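Local coordinates for Spermidine/putrescine ABC transporter, periplasmic binding protein (Treponema pallidum, PDB 2V84), which probably binds polyamines such as spermidine and putrescine as the receptor component of an ABC-type transport system, at residues A[160-165]-A[223-228]; A[210-215]-A[229-234]; A[94-99]-A[260-265]; A[25-30]-A[73-78]. One frame throughout, in Å; residues are numbered along the deposited sequence. Where two conformers were deposited one is given.

Overall arrangement
From the N terminus, contact 4 (25-30 with 73-78) closes first: the opening strand pairs with strand 76-77 in a small parallel sheet. Contact 3 (94-99 with 260-265) then closes a long loop, and inside it lie contacts 1 and 2. Those two cross: 160-165, 210-215, 223-228 and 229-234 follow in that order, contact 1 joining the first and third, contact 2 the second and fourth. Contacts 3 and 4 touch through C261 and V77, with centres about 11 Å apart; contacts 1 and 2 touch through Y212 and F227. Contact 1 lies across the chain's centre from contacts 3 and 4, consistent with a two-lobed binding protein.

Contact 1: residues A[160-165]-A[223-228]; sequences MSMMDD and VAHGFA
M160 and S161 pair with V223 and A224 as neighbouring parallel strands, with M162 alongside H225, a buried contact in the mixed sheet of a periplasmic binding protein fold. H225 N donates to S161 O at 3.1 Å, while the bond from S161 N to V223 O is weak. M160 and V223 lie side by side on one face of the sheet; on the other, S161 OG rests against A224 CB. A water accepts from S161 OG and donates to H225 O, bridging the strands. Beyond the regular pairing the H225 side chain takes over. Its CG is anti to the backbone N (chi1 -175°), which carries the ring across to M163, whose backbone N donates to ND1 at 3.2 Å, from a position tilted out of the ring plane. W148 meets the same ring edge-to-face. D165, predicted to bind spermidine, follows M163 closely and caps the next helix through E168 N, so the pairing leads to the probable ligand site. M163 has two conformers; in one, CE lies over a face of the imidazole, 3.7 Å from the H225 ring centroid (CH-pi), and SD stands above F227, 4.6 Å from its ring centroid, a distant Met-aromatic contact.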
loop_
_atom_site.group_PDB
_atom_site.type_symbol
_atom_site.label_atom_id
_atom_site.label_comp_id
_atom_site.label_asym_id
_atom_site.label_seq_id
_atom_site.Cartn_x
_atom_site.Cartn_y
_atom_site.Cartn_z
ATOM N N MET A 160 -16.616 9.183 11.574
ATOM C CA MET A 160 -15.260 8.754 11.235
ATOM C C MET A 160 -15.241 7.284 10.863
ATOM O O MET A 160 -16.117 6.520 11.278
ATOM C CB MET A 160 -14.329 8.997 12.430
ATOM C CG MET A 160 -14.272 10.478 12.848
ATOM S SD MET A 160 -12.930 10.826 14.013
ATOM C CE MET A 160 -13.546 10.015 15.490
ATOM N N SER A 161 -14.247 6.894 10.066
ATOM C CA SER A 161 -13.947 5.487 9.825
ATOM C C SER A 161 -12.449 5.242 9.901
ATOM O O SER A 161 -11.629 6.165 9.724
ATOM C CB SER A 161 -14.485 5.030 8.454
ATOM O OG SER A 161 -13.764 5.623 7.364
ATOM N N MET A 162 -12.091 3.992 10.213
ATOM C CA MET A 162 -10.745 3.529 10.053
ATOM C C MET A 162 -10.786 2.405 9.044
ATOM O O MET A 162 -11.868 1.882 8.723
ATOM C CB MET A 162 -10.118 3.095 11.399
ATOM C CG MET A 162 -9.871 4.294 12.352
ATOM S SD MET A 162 -8.892 3.816 13.777
ATOM C CE MET A 162 -7.269 3.840 13.050
ATOM N N MET A 163 -9.617 2.017 8.541
ATOM C CA MET A 163 -9.552 1.004 7.489
ATOM C C MET A 163 -9.828 -0.400 8.010
ATOM O O MET A 163 -9.506 -0.710 9.161
ATOM C CB MET A 163 -8.206 1.059 6.768
ATOM C CG MET A 163 -8.068 2.262 5.852
ATOM S SD MET A 163 -6.815 2.009 4.573
ATOM C CE MET A 163 -5.327 2.176 5.525
ATOM N N ASP A 164 -10.421 -1.238 7.150
ATOM C CA ASP A 164 -10.771 -2.609 7.480
ATOM C C ASP A 164 -9.529 -3.438 7.140
ATOM O O ASP A 164 -9.527 -4.299 6.244
ATOM C CB ASP A 164 -11.981 -3.056 6.655
ATOM C CG ASP A 164 -12.574 -4.370 7.125
ATOM O OD1 ASP A 164 -11.954 -5.070 7.970
ATOM O OD2 ASP A 164 -13.647 -4.731 6.604
ATOM N N ASP A 165 -8.446 -3.119 7.835
ATOM C CA ASP A 165 -7.195 -3.799 7.633
ATOM C C ASP A 165 -6.475 -3.906 8.965
ATOM O O ASP A 165 -6.181 -2.883 9.604
ATOM C CB ASP A 165 -6.302 -3.062 6.625
ATOM C CG ASP A 165 -5.029 -3.844 6.316
ATOM O OD1 ASP A 165 -5.048 -4.737 5.433
ATOM O OD2 ASP A 165 -4.004 -3.617 6.981
ATOM N N VAL A 223 -13.666 12.632 8.984
ATOM C CA VAL A 223 -12.282 12.222 9.150
ATOM C C VAL A 223 -12.271 10.748 8.779
ATOM O O VAL A 223 -13.087 9.975 9.263
ATOM C CB VAL A 223 -11.787 12.346 10.599
ATOM C CG1 VAL A 223 -10.352 11.845 10.691
ATOM C CG2 VAL A 223 -11.850 13.776 11.099
ATOM N N ALA A 224 -11.351 10.354 7.908
ATOM C CA ALA A 224 -11.252 8.930 7.578
ATOM C C ALA A 224 -9.833 8.492 7.346
ATOM O O ALA A 224 -9.022 9.232 6.821
ATOM C CB ALA A 224 -12.127 8.586 6.354
ATOM N N HIS A 225 -9.550 7.252 7.750
ATOM C CA HIS A 225 -8.276 6.588 7.499
ATOM C C HIS A 225 -8.303 5.993 6.077
ATOM O O HIS A 225 -9.293 5.360 5.691
ATOM C CB HIS A 225 -8.181 5.471 8.539
ATOM C CG HIS A 225 -6.891 4.720 8.555
ATOM N ND1 HIS A 225 -6.811 3.452 9.077
ATOM C CD2 HIS A 225 -5.641 5.038 8.141
ATOM C CE1 HIS A 225 -5.564 3.019 8.999
ATOM N NE2 HIS A 225 -4.831 3.962 8.432
ATOM N N GLY A 226 -7.248 6.205 5.290
ATOM C CA GLY A 226 -7.240 5.634 3.942
ATOM C C GLY A 226 -6.156 6.150 3.023
ATOM O O GLY A 226 -5.234 6.810 3.464
ATOM N N PHE A 227 -6.271 5.819 1.740
ATOM C CA PHE A 227 -5.283 6.241 0.764
ATOM C C PHE A 227 -5.664 7.537 0.086
ATOM O O PHE A 227 -6.795 7.740 -0.339
ATOM C CB PHE A 227 -5.015 5.150 -0.267
ATOM C CG PHE A 227 -4.568 3.854 0.339
ATOM C CD1 PHE A 227 -3.373 3.763 1.026
ATOM C CD2 PHE A 227 -5.343 2.713 0.193
ATOM C CE1 PHE A 227 -2.952 2.546 1.591
ATOM C CE2 PHE A 227 -4.938 1.506 0.732
ATOM C CZ PHE A 227 -3.752 1.418 1.439
ATOM N N ALA A 228 -4.682 8.415 -0.007
ATOM C CA ALA A 228 -4.846 9.740 -0.604
ATOM C C ALA A 228 -5.443 9.664 -2.006
ATOM O O ALA A 228 -6.349 10.437 -2.351
ATOM C CB ALA A 228 -3.501 10.442 -0.641
HETATM O O HOH W 1 -11.547 4.442 6.614
#

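Contact 2: residues A[210-215]-A[229-234]; sequences DGYAKS and EAFFAE
Y212 and A213 at the start of one helix fit against A230, F231 and E234 of another, without a hydrogen bond between them. A213 CA and F231 CA are 4.8 Å apart, a close approach in keeping with the small A213 and A230 side chains. The methyl of A213 is the central bump; it fills a notch between A230 and E234, 3.5 Å from A230 O and 3.9 Å from both A230 CB and E234 CB. The Y212 and F231 rings form one flank. The Y212 ring, with CG between the backbone N and the carbonyl carbon (chi1 65°), reaches across so that its CD1 comes 3.5 Å from F231 CZ. The two ring planes are inclined at 55°, an oblique pairing in which Y212 CE1 lies over a face of F231. The same tyrosine covers A230, its OH being 3.6 Å from A230 CB, while that hydroxyl bonds to F227 N. On the other flank E234 bends at chi2 and lays CG on A213 O, with its carboxylate beside the aliphatic part of K214. Helices 212-218 and 228-234 flank strand 223-226 in the chain, and F231 also packs on F216 and on F245 of strand 243-246.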
loop_
_atom_site.group_PDB
_atom_site.type_symbol
_atom_site.label_atom_id
_atom_site.label_comp_id
_atom_site.label_asym_id
_atom_site.label_seq_id
_atom_site.Cartn_x
_atom_site.Cartn_y
_atom_site.Cartn_z
ATOM N N ASP A 210 -13.309 0.244 1.534
ATOM C CA ASP A 210 -13.833 0.417 0.170
ATOM C C ASP A 210 -14.888 1.480 -0.051
ATOM O O ASP A 210 -15.102 1.893 -1.193
ATOM C CB ASP A 210 -14.326 -0.909 -0.421
ATOM C CG ASP A 210 -14.957 -1.810 0.605
ATOM O OD1 ASP A 210 -16.065 -1.496 1.069
ATOM O OD2 ASP A 210 -14.334 -2.852 0.929
ATOM N N GLY A 211 -15.561 1.903 1.016
ATOM C CA GLY A 211 -16.595 2.932 0.909
ATOM C C GLY A 211 -16.228 4.262 1.534
ATOM O O GLY A 211 -17.008 5.218 1.448
ATOM N N TYR A 212 -15.059 4.327 2.166
ATOM C CA TYR A 212 -14.675 5.496 2.980
ATOM C C TYR A 212 -14.478 6.752 2.147
ATOM O O TYR A 212 -14.773 7.853 2.609
ATOM C CB TYR A 212 -13.403 5.205 3.808
ATOM C CG TYR A 212 -12.143 4.964 2.987
ATOM C CD1 TYR A 212 -11.394 6.037 2.476
ATOM C CD2 TYR A 212 -11.681 3.675 2.745
ATOM C CE1 TYR A 212 -10.228 5.819 1.709
ATOM C CE2 TYR A 212 -10.509 3.447 1.995
ATOM C CZ TYR A 212 -9.800 4.533 1.479
ATOM O OH TYR A 212 -8.651 4.313 0.734
ATOM N N ALA A 213 -13.982 6.585 0.920
ATOM C CA ALA A 213 -13.707 7.732 0.047
ATOM C C ALA A 213 -14.999 8.363 -0.463
ATOM O O ALA A 213 -15.099 9.594 -0.550
ATOM C CB ALA A 213 -12.806 7.330 -1.117
ATOM N N LYS A 214 -15.983 7.520 -0.776
ATOM C CA LYS A 214 -17.311 8.000 -1.174
ATOM C C LYS A 214 -18.041 8.644 -0.010
ATOM O O LYS A 214 -18.663 9.706 -0.165
ATOM C CB LYS A 214 -18.160 6.874 -1.773
ATOM C CG LYS A 214 -19.278 7.398 -2.617
ATOM C CD LYS A 214 -19.940 6.304 -3.455
ATOM C CE LYS A 214 -21.307 5.956 -2.884
ATOM N NZ LYS A 214 -22.362 5.930 -3.930
ATOM N N SER A 215 -17.956 7.998 1.152
ATOM C CA SER A 215 -18.591 8.513 2.366
ATOM C C SER A 215 -17.911 9.789 2.828
ATOM O O SER A 215 -18.556 10.689 3.388
ATOM C CB SER A 215 -18.569 7.457 3.473
ATOM O OG SER A 215 -19.319 6.312 3.091
ATOM N N GLU A 229 -4.951 8.729 -2.814
ATOM C CA GLU A 229 -5.456 8.603 -4.186
ATOM C C GLU A 229 -6.957 8.302 -4.256
ATOM O O GLU A 229 -7.615 8.709 -5.206
ATOM C CB GLU A 229 -4.628 7.578 -4.992
ATOM C CG GLU A 229 -4.762 6.089 -4.557
ATOM C CD GLU A 229 -3.812 5.687 -3.451
ATOM O OE1 GLU A 229 -3.216 6.575 -2.791
ATOM O OE2 GLU A 229 -3.669 4.469 -3.227
ATOM N N ALA A 230 -7.497 7.587 -3.266
ATOM C CA ALA A 230 -8.946 7.330 -3.205
ATOM C C ALA A 230 -9.758 8.563 -2.801
ATOM O O ALA A 230 -10.757 8.894 -3.432
ATOM C CB ALA A 230 -9.245 6.162 -2.271
ATOM N N PHE A 231 -9.337 9.258 -1.747
ATOM C CA PHE A 231 -10.039 10.475 -1.310
ATOM C C PHE A 231 -10.102 11.481 -2.448
ATOM O O PHE A 231 -11.142 12.093 -2.710
ATOM C CB PHE A 231 -9.302 11.094 -0.111
ATOM C CG PHE A 231 -9.420 10.295 1.159
ATOM C CD1 PHE A 231 -10.649 10.204 1.815
ATOM C CD2 PHE A 231 -8.314 9.675 1.722
ATOM C CE1 PHE A 231 -10.781 9.477 3.001
ATOM C CE2 PHE A 231 -8.431 8.941 2.923
ATOM C CZ PHE A 231 -9.684 8.838 3.556
ATOM N N PHE A 232 -8.984 11.658 -3.138
ATOM C CA PHE A 232 -8.921 12.716 -4.137
ATOM C C PHE A 232 -9.570 12.320 -5.458
ATOM O O PHE A 232 -10.116 13.169 -6.143
ATOM C CB PHE A 232 -7.481 13.202 -4.301
ATOM C CG PHE A 232 -6.980 14.007 -3.124
ATOM C CD1 PHE A 232 -7.328 15.352 -2.987
ATOM C CD2 PHE A 232 -6.166 13.419 -2.158
ATOM C CE1 PHE A 232 -6.880 16.105 -1.903
ATOM C CE2 PHE A 232 -5.711 14.159 -1.054
ATOM C CZ PHE A 232 -6.058 15.513 -0.943
ATOM N N ALA A 233 -9.533 11.036 -5.808
ATOM C CA ALA A 233 -10.228 10.558 -7.017
ATOM C C ALA A 233 -11.730 10.705 -6.861
ATOM O O ALA A 233 -12.455 11.025 -7.824
ATOM C CB ALA A 233 -9.861 9.103 -7.294
ATOM N N GLU A 234 -12.195 10.525 -5.631
ATOM C CA GLU A 234 -13.618 10.436 -5.337
ATOM C C GLU A 234 -14.287 11.766 -4.990
ATOM O O GLU A 234 -15.520 11.855 -4.939
ATOM C CB GLU A 234 -13.810 9.456 -4.193
ATOM C CG GLU A 234 -15.224 9.005 -3.998
ATOM C CD GLU A 234 -15.518 7.725 -4.721
ATOM O OE1 GLU A 234 -14.614 6.851 -4.784
ATOM O OE2 GLU A 234 -16.658 7.599 -5.209
#

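Contact 3: residues A[94-99]-A[260-265]; sequences EKIDLS and FCIPKG
E94, I262 and I96 bury the most surface here, and E94 grips the other segment at both its backbone and its side chain. E94 N donates to I262 O at 2.8 Å, nearly along the C=O axis. Its side chain has CG anti to the carbonyl carbon (chi1 -63°) and runs on extended, passing over the K264 backbone, with E94 CG 3.6 Å from K264 CA. The carboxylate then accepts from G265 N through OE2, at 2.8 Å, the donor sitting above the carboxylate plane. The other oxygen, OE1, forms a salt bridge with R269, so the two oxygens hold separate parts of the chain and should fix the group's rotation. I262 lies across E94, with CG2 3.7 Å from E94 OE1, and its other branch reaches I96: I262 CD1 and I96 CG1 are 4.0 Å apart. A water accepts from I262 N and probably donates to E94 O, bridging the two backbones. H273 of helix 269-279 borders both isoleucines. This is a short, loosely bonded antiparallel pairing of 93-94 with 262-263, held by E94 N and the E94 carboxylate, that joins the loop after 93-94 to the one leading into helix 269-279.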
loop_
_atom_site.group_PDB
_atom_site.type_symbol
_atom_site.label_atom_id
_atom_site.label_comp_id
_atom_site.label_asym_id
_atom_site.label_seq_id
_atom_site.Cartn_x
_atom_site.Cartn_y
_atom_site.Cartn_z
ATOM N N GLU A 94 9.946 -17.091 -7.950
ATOM C CA GLU A 94 11.131 -17.466 -8.751
ATOM C C GLU A 94 12.161 -16.379 -8.685
ATOM O O GLU A 94 11.794 -15.212 -8.554
ATOM C CB GLU A 94 10.760 -17.695 -10.211
ATOM C CG GLU A 94 9.800 -18.853 -10.365
ATOM C CD GLU A 94 9.673 -19.343 -11.781
ATOM O OE1 GLU A 94 10.141 -18.657 -12.705
ATOM O OE2 GLU A 94 9.095 -20.435 -11.977
ATOM N N LYS A 95 13.435 -16.770 -8.735
ATOM C CA LYS A 95 14.528 -15.786 -8.817
ATOM C C LYS A 95 14.356 -14.922 -10.056
ATOM O O LYS A 95 13.952 -15.402 -11.115
ATOM C CB LYS A 95 15.909 -16.485 -8.803
ATOM C CG LYS A 95 16.244 -17.112 -7.442
ATOM C CD LYS A 95 17.689 -17.634 -7.376
ATOM C CE LYS A 95 17.987 -18.271 -6.005
ATOM N NZ LYS A 95 19.389 -18.762 -5.955
ATOM N N ILE A 96 14.672 -13.643 -9.914
ATOM C CA ILE A 96 14.586 -12.675 -10.990
ATOM C C ILE A 96 15.983 -12.466 -11.568
ATOM O O ILE A 96 16.967 -12.447 -10.834
ATOM C CB ILE A 96 13.987 -11.337 -10.465
ATOM C CG1 ILE A 96 12.529 -11.593 -10.039
ATOM C CG2 ILE A 96 14.068 -10.245 -11.531
ATOM C CD1 ILE A 96 11.788 -10.389 -9.441
ATOM N N ASP A 97 16.061 -12.389 -12.896
ATOM C CA ASP A 97 17.308 -12.134 -13.607
ATOM C C ASP A 97 17.416 -10.640 -13.840
ATOM O O ASP A 97 16.811 -10.097 -14.773
ATOM C CB ASP A 97 17.340 -12.907 -14.942
ATOM C CG ASP A 97 18.594 -12.639 -15.747
ATOM O OD1 ASP A 97 19.531 -11.969 -15.246
ATOM O OD2 ASP A 97 18.658 -13.088 -16.906
ATOM N N LEU A 98 18.170 -9.969 -12.980
ATOM C CA LEU A 98 18.198 -8.517 -13.018
ATOM C C LEU A 98 18.915 -7.972 -14.250
ATOM O O LEU A 98 18.793 -6.780 -14.562
ATOM C CB LEU A 98 18.803 -7.939 -11.737
ATOM C CG LEU A 98 18.057 -8.164 -10.413
ATOM C CD1 LEU A 98 18.890 -7.552 -9.278
ATOM C CD2 LEU A 98 16.632 -7.618 -10.434
ATOM N N SER A 99 19.645 -8.843 -14.957
ATOM C CA SER A 99 20.344 -8.402 -16.168
ATOM C C SER A 99 19.297 -8.076 -17.236
ATOM O O SER A 99 19.571 -7.316 -18.165
ATOM C CB SER A 99 21.360 -9.440 -16.675
ATOM O OG SER A 99 20.705 -10.586 -17.192
ATOM N N PHE A 260 6.982 -6.143 -7.787
ATOM C CA PHE A 260 6.818 -7.182 -8.798
ATOM C C PHE A 260 7.515 -8.449 -8.334
ATOM O O PHE A 260 8.680 -8.428 -7.890
ATOM C CB PHE A 260 7.502 -6.820 -10.115
ATOM C CG PHE A 260 6.854 -5.699 -10.897
ATOM C CD1 PHE A 260 5.691 -5.907 -11.622
ATOM C CD2 PHE A 260 7.472 -4.448 -10.954
ATOM C CE1 PHE A 260 5.111 -4.890 -12.384
ATOM C CE2 PHE A 260 6.912 -3.425 -11.731
ATOM C CZ PHE A 260 5.733 -3.644 -12.446
ATOM N N CYS A 261 6.810 -9.567 -8.474
ATOM C CA CYS A 261 7.404 -10.870 -8.224
ATOM C C CYS A 261 7.024 -11.792 -9.358
ATOM O O CYS A 261 5.977 -11.594 -10.006
ATOM C CB CYS A 261 6.902 -11.450 -6.892
ATOM S SG CYS A 261 7.351 -10.461 -5.478
ATOM N N ILE A 262 7.859 -12.807 -9.595
ATOM C CA ILE A 262 7.544 -13.773 -10.635
ATOM C C ILE A 262 7.055 -15.059 -9.957
ATOM O O ILE A 262 7.834 -15.715 -9.254
ATOM C CB ILE A 262 8.778 -14.040 -11.548
ATOM C CG1 ILE A 262 9.119 -12.795 -12.394
ATOM C CG2 ILE A 262 8.529 -15.285 -12.430
ATOM C CD1 ILE A 262 10.461 -12.924 -13.139
ATOM N N PRO A 263 5.756 -15.419 -10.141
ATOM C CA PRO A 263 5.246 -16.617 -9.456
ATOM C C PRO A 263 5.943 -17.898 -9.897
ATOM O O PRO A 263 6.291 -18.027 -11.066
ATOM C CB PRO A 263 3.770 -16.671 -9.890
ATOM C CG PRO A 263 3.424 -15.253 -10.241
ATOM C CD PRO A 263 4.697 -14.770 -10.936
ATOM N N LYS A 264 6.110 -18.845 -8.975
ATOM C CA LYS A 264 6.598 -20.179 -9.333
ATOM C C LYS A 264 5.773 -20.728 -10.492
ATOM O O LYS A 264 4.540 -20.623 -10.488
ATOM C CB LYS A 264 6.552 -21.140 -8.142
ATOM C CG LYS A 264 6.971 -22.562 -8.502
ATOM C CD LYS A 264 6.754 -23.547 -7.371
ATOM C CE LYS A 264 6.901 -24.960 -7.884
ATOM N NZ LYS A 264 7.657 -25.801 -6.923
ATOM N N GLY A 265 6.460 -21.288 -11.485
ATOM C CA GLY A 265 5.809 -21.866 -12.654
ATOM C C GLY A 265 5.447 -20.898 -13.770
ATOM O O GLY A 265 4.734 -21.274 -14.705
HETATM O O HOH W 2 9.706 -13.523 -7.871
#

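Contact 4: residues A[25-30]-A[73-78]; sequences DVLYLY and GYDLVV
Y30 sets its CG anti to the backbone N (chi1 -158°), and Y74 sets its own anti to the carbonyl carbon (chi1 -59°); together these torsions bring the two rings face to face. They form an offset stack, centroids 4.3 Å apart and planes at 8°, in which Y74 CZ lies over one face of Y30. The Y30 CB adds a CH-pi contact over the Y74 ring, 3.7 Å from its centroid. Below the rings, strand 26-30 runs beside the weakly bonded strand 76-77 in a small parallel sheet. Y30 N donates to L76 O at 3.1 Å. Y28 O accepts from D75 N at 3.0 Å, in the carbonyl plane, and more weakly from L76 N, so one carbonyl receives two successive amides. The D75 side chain answers from the other direction: its OD2 takes Y28 N at 3.1 Å, almost straight, on the anti side of the carboxylate. On the face opposite the stacked rings, L29 CD1 packs on L76 CB at 4.0 Å; L27 CD1 meets D75 CB at 3.7 Å. Helix 269-279 covers L27 and L76 through F275. Around the stack, Y74 OH bonds to D55 and K66, and the Y30 ring meets Y57 edge-to-face. D75 OD1 accepts from N268 N. With both of its oxygens engaged by backbone amides, the buried D75 carboxylate is held in place, and those N-H groups would probably stabilise its negative charge.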
loop_
_atom_site.group_PDB
_atom_site.type_symbol
_atom_site.label_atom_id
_atom_site.label_comp_id
_atom_site.label_asym_id
_atom_site.label_seq_id
_atom_site.Cartn_x
_atom_site.Cartn_y
_atom_site.Cartn_z
ATOM N N ASP A 25 3.780 -14.684 -26.302
ATOM C CA ASP A 25 3.060 -13.498 -26.884
ATOM C C ASP A 25 1.980 -12.926 -25.961
ATOM O O ASP A 25 1.397 -11.880 -26.262
ATOM C CB ASP A 25 2.423 -13.848 -28.237
ATOM C CG ASP A 25 3.428 -14.388 -29.237
ATOM O OD1 ASP A 25 4.368 -13.641 -29.609
ATOM O OD2 ASP A 25 3.267 -15.563 -29.650
ATOM N N VAL A 26 1.694 -13.626 -24.863
ATOM C CA VAL A 26 0.799 -13.101 -23.834
ATOM C C VAL A 26 1.448 -13.058 -22.444
ATOM O O VAL A 26 2.053 -14.039 -21.985
ATOM C CB VAL A 26 -0.574 -13.841 -23.800
ATOM C CG1 VAL A 26 -0.417 -15.323 -23.451
ATOM C CG2 VAL A 26 -1.543 -13.154 -22.826
ATOM N N LEU A 27 1.314 -11.902 -21.789
ATOM C CA LEU A 27 1.726 -11.732 -20.394
ATOM C C LEU A 27 0.516 -11.831 -19.461
ATOM O O LEU A 27 -0.447 -11.088 -19.605
ATOM C CB LEU A 27 2.443 -10.388 -20.207
ATOM C CG LEU A 27 2.898 -10.041 -18.785
ATOM C CD1 LEU A 27 4.142 -10.832 -18.401
ATOM C CD2 LEU A 27 3.129 -8.549 -18.672
ATOM N N TYR A 28 0.578 -12.761 -18.517
ATOM C CA TYR A 28 -0.455 -12.916 -17.500
ATOM C C TYR A 28 -0.120 -12.094 -16.243
ATOM O O TYR A 28 0.635 -12.564 -15.382
ATOM C CB TYR A 28 -0.566 -14.387 -17.097
ATOM C CG TYR A 28 -1.412 -15.280 -17.996
ATOM C CD1 TYR A 28 -1.052 -15.523 -19.336
ATOM C CD2 TYR A 28 -2.551 -15.926 -17.486
ATOM C CE1 TYR A 28 -1.824 -16.362 -20.151
ATOM C CE2 TYR A 28 -3.324 -16.767 -18.287
ATOM C CZ TYR A 28 -2.956 -16.987 -19.613
ATOM O OH TYR A 28 -3.733 -17.814 -20.398
ATOM N N LEU A 29 -0.698 -10.892 -16.142
ATOM C CA LEU A 29 -0.523 -10.006 -14.976
ATOM C C LEU A 29 -1.625 -10.164 -13.939
ATOM O O LEU A 29 -2.816 -10.133 -14.269
ATOM C CB LEU A 29 -0.445 -8.530 -15.400
ATOM C CG LEU A 29 -0.447 -7.425 -14.324
ATOM C CD1 LEU A 29 0.781 -7.493 -13.395
ATOM C CD2 LEU A 29 -0.519 -6.074 -14.979
ATOM N N TYR A 30 -1.208 -10.309 -12.687
ATOM C CA TYR A 30 -2.103 -10.397 -11.560
ATOM C C TYR A 30 -1.790 -9.290 -10.546
ATOM O O TYR A 30 -0.761 -9.342 -9.867
ATOM C CB TYR A 30 -1.929 -11.750 -10.907
ATOM C CG TYR A 30 -3.107 -12.183 -10.094
ATOM C CD1 TYR A 30 -4.394 -11.784 -10.444
ATOM C CD2 TYR A 30 -2.944 -13.014 -8.988
ATOM C CE1 TYR A 30 -5.503 -12.188 -9.698
ATOM C CE2 TYR A 30 -4.048 -13.423 -8.233
ATOM C CZ TYR A 30 -5.315 -13.009 -8.601
ATOM O OH TYR A 30 -6.417 -13.388 -7.879
ATOM N N GLY A 73 -1.222 -19.621 -13.004
ATOM C CA GLY A 73 -0.650 -19.453 -14.346
ATOM C C GLY A 73 0.047 -18.127 -14.609
ATOM O O GLY A 73 0.411 -17.847 -15.748
ATOM N N TYR A 74 0.241 -17.314 -13.569
ATOM C CA TYR A 74 0.699 -15.927 -13.754
ATOM C C TYR A 74 2.202 -15.737 -13.924
ATOM O O TYR A 74 3.010 -16.509 -13.402
ATOM C CB TYR A 74 0.174 -15.013 -12.642
ATOM C CG TYR A 74 -1.330 -14.993 -12.590
ATOM C CD1 TYR A 74 -2.071 -14.165 -13.436
ATOM C CD2 TYR A 74 -2.016 -15.805 -11.695
ATOM C CE1 TYR A 74 -3.473 -14.166 -13.390
ATOM C CE2 TYR A 74 -3.400 -15.805 -11.640
ATOM C CZ TYR A 74 -4.119 -14.987 -12.485
ATOM O OH TYR A 74 -5.500 -14.995 -12.408
ATOM N N ASP A 75 2.555 -14.690 -14.659
ATOM C CA ASP A 75 3.946 -14.346 -14.908
ATOM C C ASP A 75 4.414 -13.267 -13.962
ATOM O O ASP A 75 5.582 -13.216 -13.638
ATOM C CB ASP A 75 4.129 -13.898 -16.350
ATOM C CG ASP A 75 3.760 -14.985 -17.330
ATOM O OD1 ASP A 75 4.269 -16.107 -17.153
ATOM O OD2 ASP A 75 2.964 -14.727 -18.255
ATOM N N LEU A 76 3.493 -12.410 -13.524
ATOM C CA LEU A 76 3.821 -11.324 -12.587
ATOM C C LEU A 76 2.721 -11.238 -11.552
ATOM O O LEU A 76 1.559 -11.470 -11.870
ATOM C CB LEU A 76 3.931 -9.983 -13.311
ATOM C CG LEU A 76 5.255 -9.712 -14.014
ATOM C CD1 LEU A 76 5.162 -8.409 -14.784
ATOM C CD2 LEU A 76 6.447 -9.708 -13.009
ATOM N N VAL A 77 3.103 -10.915 -10.319
ATOM C CA VAL A 77 2.151 -10.647 -9.234
ATOM C C VAL A 77 2.738 -9.478 -8.452
ATOM O O VAL A 77 3.907 -9.179 -8.611
ATOM C CB VAL A 77 1.960 -11.904 -8.335
ATOM C CG1 VAL A 77 3.273 -12.234 -7.575
ATOM C CG2 VAL A 77 0.822 -11.713 -7.384
ATOM N N VAL A 78 1.929 -8.781 -7.652
ATOM C CA VAL A 78 2.415 -7.569 -6.978
ATOM C C VAL A 78 2.091 -7.591 -5.455
ATOM O O VAL A 78 1.139 -6.937 -5.006
ATOM C CB VAL A 78 1.863 -6.293 -7.690
ATOM C CG1 VAL A 78 2.341 -4.996 -7.005
ATOM C CG2 VAL A 78 2.236 -6.280 -9.191
#